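Local structure of Afp2 (Serratia entomophila, 6RBN) at residues V202-A207 against I225-G230; S70-F75 against G163-G168; F159-T164 against F206-D211; T182-T187 against A195-N200. The protein probably builds, as a myovirus-type tail sheath protein, the contractile sheath that surrounds the tube of the anti-feeding prophage injection system. All coordinates share one frame; numbering follows the deposited sequence.

Interaction 1: V202-A207 against I225-G230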
loop_
_atom_site.group_PDB
_atom_site.type_symbol
_atom_site.label_atom_id
_atom_site.label_comp_id
_atom_site.label_asym_id
_atom_site.label_seq_id
_atom_site.Cartn_x
_atom_site.Cartn_y
_atom_site.Cartn_z
ATOM N N VAL C 202 -79.581 -2.276 -66.667
ATOM C CA VAL C 202 -79.960 -1.030 -67.315
ATOM C C VAL C 202 -79.448 -1.084 -68.748
ATOM O O VAL C 202 -78.463 -1.761 -69.048
ATOM C CB VAL C 202 -79.418 0.199 -66.531
ATOM C CG1 VAL C 202 -77.904 0.301 -66.612
ATOM C CG2 VAL C 202 -80.092 1.498 -66.960
ATOM N N THR C 203 -80.172 -0.436 -69.653
ATOM C CA THR C 203 -79.784 -0.307 -71.048
ATOM C C THR C 203 -79.871 1.166 -71.417
ATOM O O THR C 203 -80.653 1.906 -70.812
ATOM C CB THR C 203 -80.682 -1.141 -71.981
ATOM O OG1 THR C 203 -82.052 -0.771 -71.796
ATOM C CG2 THR C 203 -80.519 -2.632 -71.718
ATOM N N PRO C 204 -79.049 1.634 -72.356
ATOM C CA PRO C 204 -79.176 3.025 -72.795
ATOM C C PRO C 204 -80.446 3.237 -73.598
ATOM O O PRO C 204 -80.924 2.344 -74.298
ATOM C CB PRO C 204 -77.926 3.244 -73.653
ATOM C CG PRO C 204 -77.539 1.897 -74.101
ATOM C CD PRO C 204 -77.885 0.977 -72.976
ATOM N N ALA C 205 -80.999 4.443 -73.474
ATOM C CA ALA C 205 -82.218 4.772 -74.204
ATOM C C ALA C 205 -81.954 4.931 -75.690
ATOM O O ALA C 205 -82.825 4.630 -76.511
ATOM C CB ALA C 205 -82.841 6.046 -73.640
ATOM N N PHE C 206 -80.762 5.389 -76.052
ATOM C CA PHE C 206 -80.399 5.681 -77.428
ATOM C C PHE C 206 -79.178 4.858 -77.806
ATOM O O PHE C 206 -78.435 4.379 -76.947
ATOM C CB PHE C 206 -80.096 7.172 -77.601
ATOM C CG PHE C 206 -81.280 8.058 -77.370
ATOM C CD1 PHE C 206 -82.565 7.622 -77.646
ATOM C CD2 PHE C 206 -81.114 9.303 -76.796
ATOM C CE1 PHE C 206 -83.655 8.434 -77.408
ATOM C CE2 PHE C 206 -82.198 10.113 -76.544
ATOM C CZ PHE C 206 -83.471 9.681 -76.855
ATOM N N ALA C 207 -78.974 4.696 -79.106
ATOM C CA ALA C 207 -77.792 4.041 -79.641
ATOM C C ALA C 207 -76.858 5.105 -80.189
ATOM O O ALA C 207 -77.280 5.958 -80.976
ATOM C CB ALA C 207 -78.161 3.034 -80.729
ATOM N N ILE C 225 -72.394 6.550 -72.923
ATOM C CA ILE C 225 -72.767 5.279 -72.315
ATOM C C ILE C 225 -73.271 4.397 -73.444
ATOM O O ILE C 225 -74.348 4.645 -74.001
ATOM C CB ILE C 225 -73.839 5.449 -71.233
ATOM C CG1 ILE C 225 -73.315 6.316 -70.091
ATOM C CG2 ILE C 225 -74.294 4.102 -70.712
ATOM C CD1 ILE C 225 -74.370 6.704 -69.101
ATOM N N ARG C 226 -72.501 3.373 -73.792
ATOM C CA ARG C 226 -72.755 2.583 -74.985
ATOM C C ARG C 226 -72.869 1.114 -74.614
ATOM O O ARG C 226 -72.386 0.677 -73.571
ATOM C CB ARG C 226 -71.644 2.788 -76.015
ATOM C CG ARG C 226 -71.592 4.180 -76.588
ATOM C CD ARG C 226 -70.413 4.323 -77.511
ATOM N NE ARG C 226 -70.507 3.386 -78.619
ATOM C CZ ARG C 226 -69.539 3.182 -79.499
ATOM N NH1 ARG C 226 -68.408 3.860 -79.404
ATOM N NH2 ARG C 226 -69.703 2.305 -80.475
ATOM N N THR C 227 -73.501 0.339 -75.486
ATOM C CA THR C 227 -73.615 -1.099 -75.299
ATOM C C THR C 227 -72.768 -1.819 -76.341
ATOM O O THR C 227 -72.630 -1.351 -77.476
ATOM C CB THR C 227 -75.077 -1.557 -75.351
ATOM O OG1 THR C 227 -75.146 -2.972 -75.140
ATOM C CG2 THR C 227 -75.754 -1.187 -76.664
ATOM N N PHE C 228 -72.149 -2.918 -75.927
ATOM C CA PHE C 228 -71.294 -3.723 -76.782
ATOM C C PHE C 228 -71.656 -5.190 -76.619
ATOM O O PHE C 228 -71.954 -5.641 -75.509
ATOM C CB PHE C 228 -69.816 -3.522 -76.441
ATOM C CG PHE C 228 -69.305 -2.143 -76.727
ATOM C CD1 PHE C 228 -68.931 -1.780 -78.007
ATOM C CD2 PHE C 228 -69.192 -1.209 -75.713
ATOM C CE1 PHE C 228 -68.458 -0.514 -78.270
ATOM C CE2 PHE C 228 -68.721 0.059 -75.973
ATOM C CZ PHE C 228 -68.355 0.405 -77.252
ATOM N N SER C 229 -71.639 -5.930 -77.723
ATOM C CA SER C 229 -71.789 -7.380 -77.660
ATOM C C SER C 229 -70.523 -7.968 -77.054
ATOM O O SER C 229 -69.453 -7.920 -77.666
ATOM C CB SER C 229 -72.055 -7.950 -79.048
ATOM O OG SER C 229 -72.185 -9.359 -79.003
ATOM N N GLY C 230 -70.639 -8.523 -75.853
ATOM C CA GLY C 230 -69.469 -8.823 -75.055
ATOM C C GLY C 230 -69.553 -8.104 -73.727
ATOM O O GLY C 230 -70.367 -8.470 -72.874
#
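Pro204 lies against the backbone of Ile225, its CB 3.9 Å from the carbonyl O of Ile225, and so covers the first strand of a short two-stranded antiparallel sheet, 225-226 with 234-235, in the subtilisin-like domain. From the same ring, CG reaches toward Thr227 and stops 4.4 Å from Thr227 CG2. A proline ring thus spans Ile225 and Thr227 of the facing segment by carbon contacts, with no hydrogen bond between the segments. Thr227 can meet it with a methyl because CG2, not OG1, is the branch on that side. Ile225 also points its CB toward the loop, and its side chain packs as well on Pro173 and Ile176 of helix 173-187 and on Val235. One shell further out, backbone hydrogen bonds fix both partners: Thr203 pairs with Thr164 and Ala205 with Trp162, flanking Pro204, while Arg226 pairs with Val234. Arg226, between the two contacted residues, turns its CB away from the loop; its NH1 is modelled in a salt bridge with Asp210 OD1, too short to be reliable in length. Phe228 CZ stands over the centre of one face of the Arg226 guanidinium, 3.8 Å above its plane.

Interaction 2: S70-F75 against G163-G168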
loop_
_atom_site.group_PDB
_atom_site.type_symbol
_atom_site.label_atom_id
_atom_site.label_comp_id
_atom_site.label_asym_id
_atom_site.label_seq_id
_atom_site.Cartn_x
_atom_site.Cartn_y
_atom_site.Cartn_z
ATOM N N SER C 70 -82.223 6.020 -59.329
ATOM C CA SER C 70 -80.797 6.202 -59.099
ATOM C C SER C 70 -80.316 5.345 -57.940
ATOM O O SER C 70 -79.241 4.741 -58.008
ATOM C CB SER C 70 -80.494 7.672 -58.838
ATOM O OG SER C 70 -80.807 8.455 -59.972
ATOM N N LEU C 71 -81.103 5.278 -56.872
ATOM C CA LEU C 71 -80.721 4.503 -55.702
ATOM C C LEU C 71 -80.940 3.013 -55.892
ATOM O O LEU C 71 -80.154 2.215 -55.377
ATOM C CB LEU C 71 -81.492 5.003 -54.489
ATOM C CG LEU C 71 -80.935 6.345 -54.046
ATOM C CD1 LEU C 71 -81.846 6.998 -53.084
ATOM C CD2 LEU C 71 -79.639 6.063 -53.375
ATOM N N SER C 72 -81.987 2.619 -56.615
ATOM C CA SER C 72 -82.196 1.203 -56.893
ATOM C C SER C 72 -81.108 0.644 -57.798
ATOM O O SER C 72 -80.765 -0.535 -57.694
ATOM C CB SER C 72 -83.570 0.987 -57.521
ATOM O OG SER C 72 -83.636 1.590 -58.797
ATOM N N LEU C 73 -80.550 1.478 -58.674
ATOM C CA LEU C 73 -79.410 1.091 -59.489
ATOM C C LEU C 73 -78.105 1.206 -58.714
ATOM O O LEU C 73 -77.122 0.555 -59.076
ATOM C CB LEU C 73 -79.399 1.957 -60.755
ATOM C CG LEU C 73 -78.659 1.639 -62.057
ATOM C CD1 LEU C 73 -77.209 2.034 -62.034
ATOM C CD2 LEU C 73 -78.809 0.166 -62.386
ATOM N N TRP C 74 -78.087 2.002 -57.642
ATOM C CA TRP C 74 -76.918 2.092 -56.773
ATOM C C TRP C 74 -76.742 0.835 -55.937
ATOM O O TRP C 74 -75.658 0.243 -55.909
ATOM C CB TRP C 74 -77.035 3.312 -55.857
ATOM C CG TRP C 74 -75.966 3.376 -54.809
ATOM C CD1 TRP C 74 -76.091 3.045 -53.493
ATOM C CD2 TRP C 74 -74.612 3.793 -54.987
ATOM N NE1 TRP C 74 -74.899 3.225 -52.843
ATOM C CE2 TRP C 74 -73.975 3.686 -53.738
ATOM C CE3 TRP C 74 -73.876 4.246 -56.082
ATOM C CZ2 TRP C 74 -72.639 4.011 -53.556
ATOM C CZ3 TRP C 74 -72.560 4.580 -55.895
ATOM C CH2 TRP C 74 -71.950 4.458 -54.646
ATOM N N PHE C 75 -77.794 0.420 -55.230
ATOM C CA PHE C 75 -77.656 -0.653 -54.257
ATOM C C PHE C 75 -77.569 -2.034 -54.884
ATOM O O PHE C 75 -77.158 -2.978 -54.204
ATOM C CB PHE C 75 -78.811 -0.634 -53.257
ATOM C CG PHE C 75 -78.760 0.510 -52.294
ATOM C CD1 PHE C 75 -77.814 0.533 -51.286
ATOM C CD2 PHE C 75 -79.686 1.531 -52.356
ATOM C CE1 PHE C 75 -77.766 1.576 -50.393
ATOM C CE2 PHE C 75 -79.645 2.574 -51.463
ATOM C CZ PHE C 75 -78.688 2.592 -50.477
ATOM N N GLY C 163 -80.861 6.232 -69.152
ATOM C CA GLY C 163 -81.165 4.822 -69.069
ATOM C C GLY C 163 -82.649 4.524 -69.191
ATOM O O GLY C 163 -83.503 5.395 -69.055
ATOM N N THR C 164 -82.946 3.258 -69.473
ATOM C CA THR C 164 -84.315 2.779 -69.632
ATOM C C THR C 164 -84.518 1.449 -68.906
ATOM O O THR C 164 -84.836 0.432 -69.533
ATOM C CB THR C 164 -84.723 2.730 -71.117
ATOM O OG1 THR C 164 -86.007 2.108 -71.258
ATOM C CG2 THR C 164 -83.680 2.078 -72.022
ATOM N N LEU C 165 -84.280 1.479 -67.583
ATOM C CA LEU C 165 -84.284 0.346 -66.645
ATOM C C LEU C 165 -85.424 -0.639 -66.870
ATOM O O LEU C 165 -86.526 -0.254 -67.268
ATOM C CB LEU C 165 -84.387 0.901 -65.223
ATOM C CG LEU C 165 -84.270 0.048 -63.963
ATOM C CD1 LEU C 165 -82.862 -0.476 -63.803
ATOM C CD2 LEU C 165 -84.683 0.855 -62.748
ATOM N N ALA C 166 -85.141 -1.920 -66.594
ATOM C CA ALA C 166 -85.954 -3.046 -67.059
ATOM C C ALA C 166 -87.383 -3.055 -66.523
ATOM O O ALA C 166 -88.221 -3.788 -67.057
ATOM C CB ALA C 166 -85.267 -4.363 -66.692
ATOM N N SER C 167 -87.689 -2.268 -65.497
ATOM C CA SER C 167 -89.064 -2.059 -65.073
ATOM C C SER C 167 -89.755 -0.947 -65.855
ATOM O O SER C 167 -90.868 -0.549 -65.495
ATOM C CB SER C 167 -89.117 -1.748 -63.576
ATOM O OG SER C 167 -88.516 -0.497 -63.295
ATOM N N GLY C 168 -89.119 -0.434 -66.909
ATOM C CA GLY C 168 -89.685 0.606 -67.733
ATOM C C GLY C 168 -89.265 2.013 -67.364
ATOM O O GLY C 168 -89.390 2.917 -68.196
#
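Behind the meeting of Leu73 and Ser72 with Leu165, two aromatic rings of helix 66-75 pack against each other. Trp74 CD1 sits over the centre of one face of the Phe75 ring, 3.7 Å above its plane, while Phe75 CE1 lies in plane at the edge of the Trp74 indole; Trp74 also meets Phe32 of the mixed sheet edge-to-face. Both rings stand clear of residues 163-168, Phe75 resting on Trp52 and Cys82. On the side of Ser72 and Leu73 the helix is approached by a type I beta turn, Leu165 to Gly168, from the loop leading to helix 173-187; the bond from Gly168 N to Leu165 O closes that turn. Leu165 alone bridges the two: with CG opposite its backbone N (chi1 -173°), its branches straddle neighbouring helix residues. CD1 stands 4.3 Å from Leu73 CD2, a purely apolar touch. Leu73 in turn rests on Ala179 of helix 173-187, and Leu165 on Val171. The other branch, Leu165 CD2, lies 4.2 Å from Ser72 OG. That hydroxyl is not left to the leucine, for it bonds back to Tyr68 O one helical turn earlier, with a weaker bond to Thr69 O.

Interaction 3: F159-T164 against F206-D211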
loop_
_atom_site.group_PDB
_atom_site.type_symbol
_atom_site.label_atom_id
_atom_site.label_comp_id
_atom_site.label_asym_id
_atom_site.label_seq_id
_atom_site.Cartn_x
_atom_site.Cartn_y
_atom_site.Cartn_z
ATOM N N PHE C 159 -71.637 12.489 -68.852
ATOM C CA PHE C 159 -72.264 11.173 -69.061
ATOM C C PHE C 159 -73.641 11.247 -69.718
ATOM O O PHE C 159 -74.642 11.167 -69.014
ATOM C CB PHE C 159 -72.344 10.381 -67.753
ATOM C CG PHE C 159 -71.010 10.048 -67.180
ATOM C CD1 PHE C 159 -70.262 9.008 -67.696
ATOM C CD2 PHE C 159 -70.497 10.783 -66.128
ATOM C CE1 PHE C 159 -69.030 8.704 -67.172
ATOM C CE2 PHE C 159 -69.271 10.481 -65.597
ATOM C CZ PHE C 159 -68.533 9.442 -66.120
ATOM N N TYR C 160 -73.696 11.502 -71.038
ATOM C CA TYR C 160 -74.957 11.864 -71.697
ATOM C C TYR C 160 -76.082 10.823 -71.638
ATOM O O TYR C 160 -77.126 11.142 -71.042
ATOM C CB TYR C 160 -74.671 12.311 -73.137
ATOM C CG TYR C 160 -75.869 12.273 -74.061
ATOM C CD1 TYR C 160 -76.922 13.159 -73.918
ATOM C CD2 TYR C 160 -75.922 11.359 -75.102
ATOM C CE1 TYR C 160 -78.008 13.113 -74.766
ATOM C CE2 TYR C 160 -76.997 11.313 -75.958
ATOM C CZ TYR C 160 -78.033 12.192 -75.786
ATOM O OH TYR C 160 -79.105 12.146 -76.641
ATOM N N PRO C 161 -75.981 9.619 -72.232
ATOM C CA PRO C 161 -77.213 8.885 -72.577
ATOM C C PRO C 161 -77.981 8.307 -71.396
ATOM O O PRO C 161 -77.450 7.556 -70.576
ATOM C CB PRO C 161 -76.697 7.737 -73.459
ATOM C CG PRO C 161 -75.307 8.083 -73.802
ATOM C CD PRO C 161 -74.807 8.821 -72.611
ATOM N N TRP C 162 -79.260 8.662 -71.335
ATOM C CA TRP C 162 -80.133 8.263 -70.241
ATOM C C TRP C 162 -80.455 6.777 -70.299
ATOM O O TRP C 162 -80.342 6.131 -71.342
ATOM C CB TRP C 162 -81.419 9.086 -70.291
ATOM C CG TRP C 162 -81.249 10.478 -69.782
ATOM C CD1 TRP C 162 -80.643 11.513 -70.423
ATOM C CD2 TRP C 162 -81.801 11.021 -68.579
ATOM N NE1 TRP C 162 -80.712 12.649 -69.659
ATOM C CE2 TRP C 162 -81.430 12.377 -68.526
ATOM C CE3 TRP C 162 -82.546 10.485 -67.528
ATOM C CZ2 TRP C 162 -81.778 13.203 -67.468
ATOM C CZ3 TRP C 162 -82.894 11.310 -66.478
ATOM C CH2 TRP C 162 -82.510 12.652 -66.453
ATOM N N GLY C 163 -80.861 6.232 -69.152
ATOM C CA GLY C 163 -81.165 4.822 -69.069
ATOM C C GLY C 163 -82.649 4.524 -69.191
ATOM O O GLY C 163 -83.503 5.395 -69.055
ATOM N N THR C 164 -82.946 3.258 -69.473
ATOM C CA THR C 164 -84.315 2.779 -69.632
ATOM C C THR C 164 -84.518 1.449 -68.906
ATOM O O THR C 164 -84.836 0.432 -69.533
ATOM C CB THR C 164 -84.723 2.730 -71.117
ATOM O OG1 THR C 164 -86.007 2.108 -71.258
ATOM C CG2 THR C 164 -83.680 2.078 -72.022
ATOM N N PHE C 206 -80.762 5.389 -76.052
ATOM C CA PHE C 206 -80.399 5.681 -77.428
ATOM C C PHE C 206 -79.178 4.858 -77.806
ATOM O O PHE C 206 -78.435 4.379 -76.947
ATOM C CB PHE C 206 -80.096 7.172 -77.601
ATOM C CG PHE C 206 -81.280 8.058 -77.370
ATOM C CD1 PHE C 206 -82.565 7.622 -77.646
ATOM C CD2 PHE C 206 -81.114 9.303 -76.796
ATOM C CE1 PHE C 206 -83.655 8.434 -77.408
ATOM C CE2 PHE C 206 -82.198 10.113 -76.544
ATOM C CZ PHE C 206 -83.471 9.681 -76.855
ATOM N N ALA C 207 -78.974 4.696 -79.106
ATOM C CA ALA C 207 -77.792 4.041 -79.641
ATOM C C ALA C 207 -76.858 5.105 -80.189
ATOM O O ALA C 207 -77.280 5.958 -80.976
ATOM C CB ALA C 207 -78.161 3.034 -80.729
ATOM N N VAL C 208 -75.600 5.063 -79.768
ATOM C CA VAL C 208 -74.615 6.074 -80.123
ATOM C C VAL C 208 -73.526 5.421 -80.963
ATOM O O VAL C 208 -72.980 4.380 -80.580
ATOM C CB VAL C 208 -74.021 6.735 -78.870
ATOM C CG1 VAL C 208 -72.974 7.734 -79.263
ATOM C CG2 VAL C 208 -75.110 7.400 -78.056
ATOM N N SER C 209 -73.217 6.028 -82.104
ATOM C CA SER C 209 -72.158 5.548 -82.971
ATOM C C SER C 209 -70.823 6.167 -82.572
ATOM O O SER C 209 -70.745 7.044 -81.709
ATOM C CB SER C 209 -72.486 5.855 -84.429
ATOM O OG SER C 209 -72.508 7.251 -84.655
ATOM N N ASP C 210 -69.751 5.703 -83.217
ATOM C CA ASP C 210 -68.426 6.254 -82.966
ATOM C C ASP C 210 -68.277 7.660 -83.525
ATOM O O ASP C 210 -67.591 8.492 -82.924
ATOM C CB ASP C 210 -67.359 5.346 -83.575
ATOM C CG ASP C 210 -67.157 4.076 -82.789
ATOM O OD1 ASP C 210 -67.349 4.108 -81.559
ATOM O OD2 ASP C 210 -66.798 3.048 -83.398
ATOM N N ASP C 211 -68.901 7.945 -84.667
ATOM C CA ASP C 211 -68.736 9.248 -85.298
ATOM C C ASP C 211 -69.490 10.346 -84.565
ATOM O O ASP C 211 -69.176 11.525 -84.750
ATOM C CB ASP C 211 -69.185 9.179 -86.756
ATOM C CG ASP C 211 -68.270 8.320 -87.605
ATOM O OD1 ASP C 211 -67.071 8.219 -87.271
ATOM O OD2 ASP C 211 -68.746 7.746 -88.606
#
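Tyr160 and Phe206 cross at about a right angle, and it is the phenol oxygen that makes the touch. Tyr160 OH comes up to the rim of the Phe206 ring near its plane, 3.5 Å from Phe206 CD2 and 3.7 Å from Phe206 CE2, so the oxygen faces ring C-H groups and not the pi cloud. Carbon follows close behind, with Tyr160 CZ 4.3 Å from Phe206 CD2. The tyrosine CB does not itself point at the partner; with CG swung opposite the backbone N (chi1 161°), the ring carries its far end across. The oxygen is gripped from outside the pair, bonding to both Ile137 N and Glu135 O, which holds the phenol end in place. Lys136, lying between those two residues in sequence, makes a cation-pi contact with Phe206. The contact belongs to the subtilisin-like domain, where the loop after strand 156-157, outermost in this chain's mixed sheet, meets the approach to helix 210-216. Next to the aromatic pair, the two segments send Pro161 and Val208 toward each other: Pro161 CG touches Val208 CG2 at 4.3 Å, one ring carbon against one methyl. Val208 also packs on Met224, as does Tyr160. Immediately beyond Val208, Ser209 takes the N-cap position of the helix, whose first residue, Asp210, packs on Tyr7 of a second subunit.

Interaction 4: T182-T187 against A195-N200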
loop_
_atom_site.group_PDB
_atom_site.type_symbol
_atom_site.label_atom_id
_atom_site.label_comp_id
_atom_site.label_asym_id
_atom_site.label_seq_id
_atom_site.Cartn_x
_atom_site.Cartn_y
_atom_site.Cartn_z
ATOM N N THR C 182 -68.337 2.336 -58.357
ATOM C CA THR C 182 -68.318 1.451 -57.195
ATOM C C THR C 182 -67.612 0.138 -57.502
ATOM O O THR C 182 -66.763 -0.319 -56.728
ATOM C CB THR C 182 -69.744 1.170 -56.735
ATOM O OG1 THR C 182 -70.403 2.407 -56.497
ATOM C CG2 THR C 182 -69.742 0.368 -55.452
ATOM N N GLN C 183 -67.945 -0.479 -58.634
ATOM C CA GLN C 183 -67.328 -1.744 -58.999
ATOM C C GLN C 183 -65.891 -1.575 -59.462
ATOM O O GLN C 183 -65.123 -2.540 -59.418
ATOM C CB GLN C 183 -68.160 -2.424 -60.078
ATOM C CG GLN C 183 -69.495 -2.925 -59.585
ATOM C CD GLN C 183 -70.330 -3.523 -60.688
ATOM O OE1 GLN C 183 -69.993 -3.416 -61.865
ATOM N NE2 GLN C 183 -71.410 -4.188 -60.312
ATOM N N THR C 184 -65.508 -0.378 -59.903
ATOM C CA THR C 184 -64.121 -0.138 -60.275
ATOM C C THR C 184 -63.250 0.090 -59.046
ATOM O O THR C 184 -62.140 -0.446 -58.964
ATOM C CB THR C 184 -64.037 1.060 -61.220
ATOM O OG1 THR C 184 -64.872 0.821 -62.356
ATOM C CG2 THR C 184 -62.615 1.274 -61.703
ATOM N N ASP C 185 -63.748 0.857 -58.071
ATOM C CA ASP C 185 -62.941 1.194 -56.902
ATOM C C ASP C 185 -62.718 -0.004 -55.994
ATOM O O ASP C 185 -61.720 -0.052 -55.271
ATOM C CB ASP C 185 -63.594 2.319 -56.104
ATOM C CG ASP C 185 -63.617 3.627 -56.854
ATOM O OD1 ASP C 185 -62.808 3.794 -57.786
ATOM O OD2 ASP C 185 -64.425 4.503 -56.493
ATOM N N ARG C 186 -63.629 -0.972 -56.015
ATOM C CA ARG C 186 -63.460 -2.152 -55.180
ATOM C C ARG C 186 -62.443 -3.116 -55.772
ATOM O O ARG C 186 -61.513 -3.549 -55.084
ATOM C CB ARG C 186 -64.795 -2.856 -54.991
ATOM C CG ARG C 186 -64.687 -4.074 -54.119
ATOM C CD ARG C 186 -66.016 -4.750 -53.987
ATOM N NE ARG C 186 -66.514 -5.265 -55.259
ATOM C CZ ARG C 186 -67.602 -4.814 -55.876
ATOM N NH1 ARG C 186 -68.311 -3.830 -55.344
ATOM N NH2 ARG C 186 -67.979 -5.346 -57.029
ATOM N N THR C 187 -62.604 -3.464 -57.047
ATOM C CA THR C 187 -61.777 -4.509 -57.633
ATOM C C THR C 187 -60.466 -3.957 -58.178
ATOM O O THR C 187 -59.395 -4.511 -57.910
ATOM C CB THR C 187 -62.552 -5.230 -58.735
ATOM O OG1 THR C 187 -62.898 -4.297 -59.762
ATOM C CG2 THR C 187 -63.824 -5.836 -58.174
ATOM N N ALA C 195 -64.489 2.983 -67.054
ATOM C CA ALA C 195 -65.118 2.837 -68.360
ATOM C C ALA C 195 -65.598 1.418 -68.649
ATOM O O ALA C 195 -66.805 1.173 -68.677
ATOM C CB ALA C 195 -64.148 3.286 -69.451
ATOM N N ASN C 196 -64.688 0.456 -68.784
ATOM C CA ASN C 196 -65.067 -0.871 -69.267
ATOM C C ASN C 196 -65.735 -1.751 -68.213
ATOM O O ASN C 196 -65.826 -2.964 -68.421
ATOM C CB ASN C 196 -63.851 -1.598 -69.840
ATOM C CG ASN C 196 -63.497 -1.127 -71.224
ATOM O OD1 ASN C 196 -64.370 -0.947 -72.065
ATOM N ND2 ASN C 196 -62.212 -0.922 -71.471
ATOM N N GLN C 197 -66.192 -1.191 -67.102
ATOM C CA GLN C 197 -66.968 -1.950 -66.137
ATOM C C GLN C 197 -68.410 -2.040 -66.613
ATOM O O GLN C 197 -69.008 -1.031 -66.998
ATOM C CB GLN C 197 -66.897 -1.294 -64.764
ATOM C CG GLN C 197 -67.589 -2.082 -63.694
ATOM C CD GLN C 197 -66.900 -3.395 -63.421
ATOM O OE1 GLN C 197 -65.674 -3.467 -63.376
ATOM N NE2 GLN C 197 -67.685 -4.448 -63.242
ATOM N N ALA C 198 -68.966 -3.247 -66.590
ATOM C CA ALA C 198 -70.309 -3.498 -67.099
ATOM C C ALA C 198 -71.318 -3.296 -65.978
ATOM O O ALA C 198 -71.315 -4.035 -64.989
ATOM C CB ALA C 198 -70.408 -4.906 -67.674
ATOM N N VAL C 199 -72.174 -2.298 -66.126
ATOM C CA VAL C 199 -73.290 -2.093 -65.214
ATOM C C VAL C 199 -74.458 -2.938 -65.715
ATOM O O VAL C 199 -74.669 -3.096 -66.920
ATOM C CB VAL C 199 -73.622 -0.585 -65.080
ATOM C CG1 VAL C 199 -74.070 0.024 -66.386
ATOM C CG2 VAL C 199 -74.656 -0.328 -64.015
ATOM N N ASN C 200 -75.187 -3.551 -64.789
ATOM C CA ASN C 200 -76.190 -4.551 -65.117
ATOM C C ASN C 200 -77.590 -4.036 -64.813
ATOM O O ASN C 200 -77.783 -3.167 -63.962
ATOM C CB ASN C 200 -75.951 -5.847 -64.343
ATOM C CG ASN C 200 -74.733 -6.595 -64.829
ATOM O OD1 ASN C 200 -74.503 -6.709 -66.031
ATOM N ND2 ASN C 200 -73.942 -7.109 -63.897
#
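Gln197 is where the loop 195-200 first grips helix 173-187, laying its side chain against Gln183 and Thr184. Its CB passes 3.8 Å from Thr184 OG1, a hydroxyl whose hydrogen bond goes to Ser180 O within the helix. With Gln197 CG opposite the backbone N, that carbon comes to 3.7 Å from Gln183 CB, and the bend at the second torsion (chi2 66°) folds CD back to the same distance. The two glutamines cross at about a right angle, with amide planes 84° apart. At the end of the chain Gln197 NE2 donates to Gln183 OE1 over 2.9 Å, but the N-H points off the line (128°) and the bond is weak. Ala198 follows with its CB turned away; its carbonyl O lies 3.4 Å from Gln183 OE1, two acceptors that cannot bond to each other. Val199 leaves the glutamines and packs on Ile176 and Ala179 of the same helix, on Leu73, and on His77, whose NE2 pairs with the backbone N of Asn200. On the helix side, Gln183 O takes a bond from Thr187 OG1 at 2.9 Å, one turn on. The chemistry is that of neutral amides: a single weak, bent hydrogen bond is unlikely to carry the contact alone, the neighbouring acceptor may offset part of its gain, and much of the contact is left to the aliphatic carbons of Gln197 and Gln183.

Interactions 1 and 3 form one cluster, with centres about 7 Å apart and Phe206 and Ala207 in common; interactions 2 and 4 stand about 14 to 18 Å from these two and about 16 Å from each other. Helix 173-187 lies among them, with the loops before and after it supplying four whole segments of the eight. Interaction 3 spans residues 159-211 and encloses interaction 4, whereas interaction 2 reaches back to helix 66-75 and shares Gly163 and Thr164 with interaction 3. Interaction 1 opens straight after interaction 4 in sequence. Together they tie the long loops of the subtilisin-like domain to each other and to two helices within a single sheath subunit.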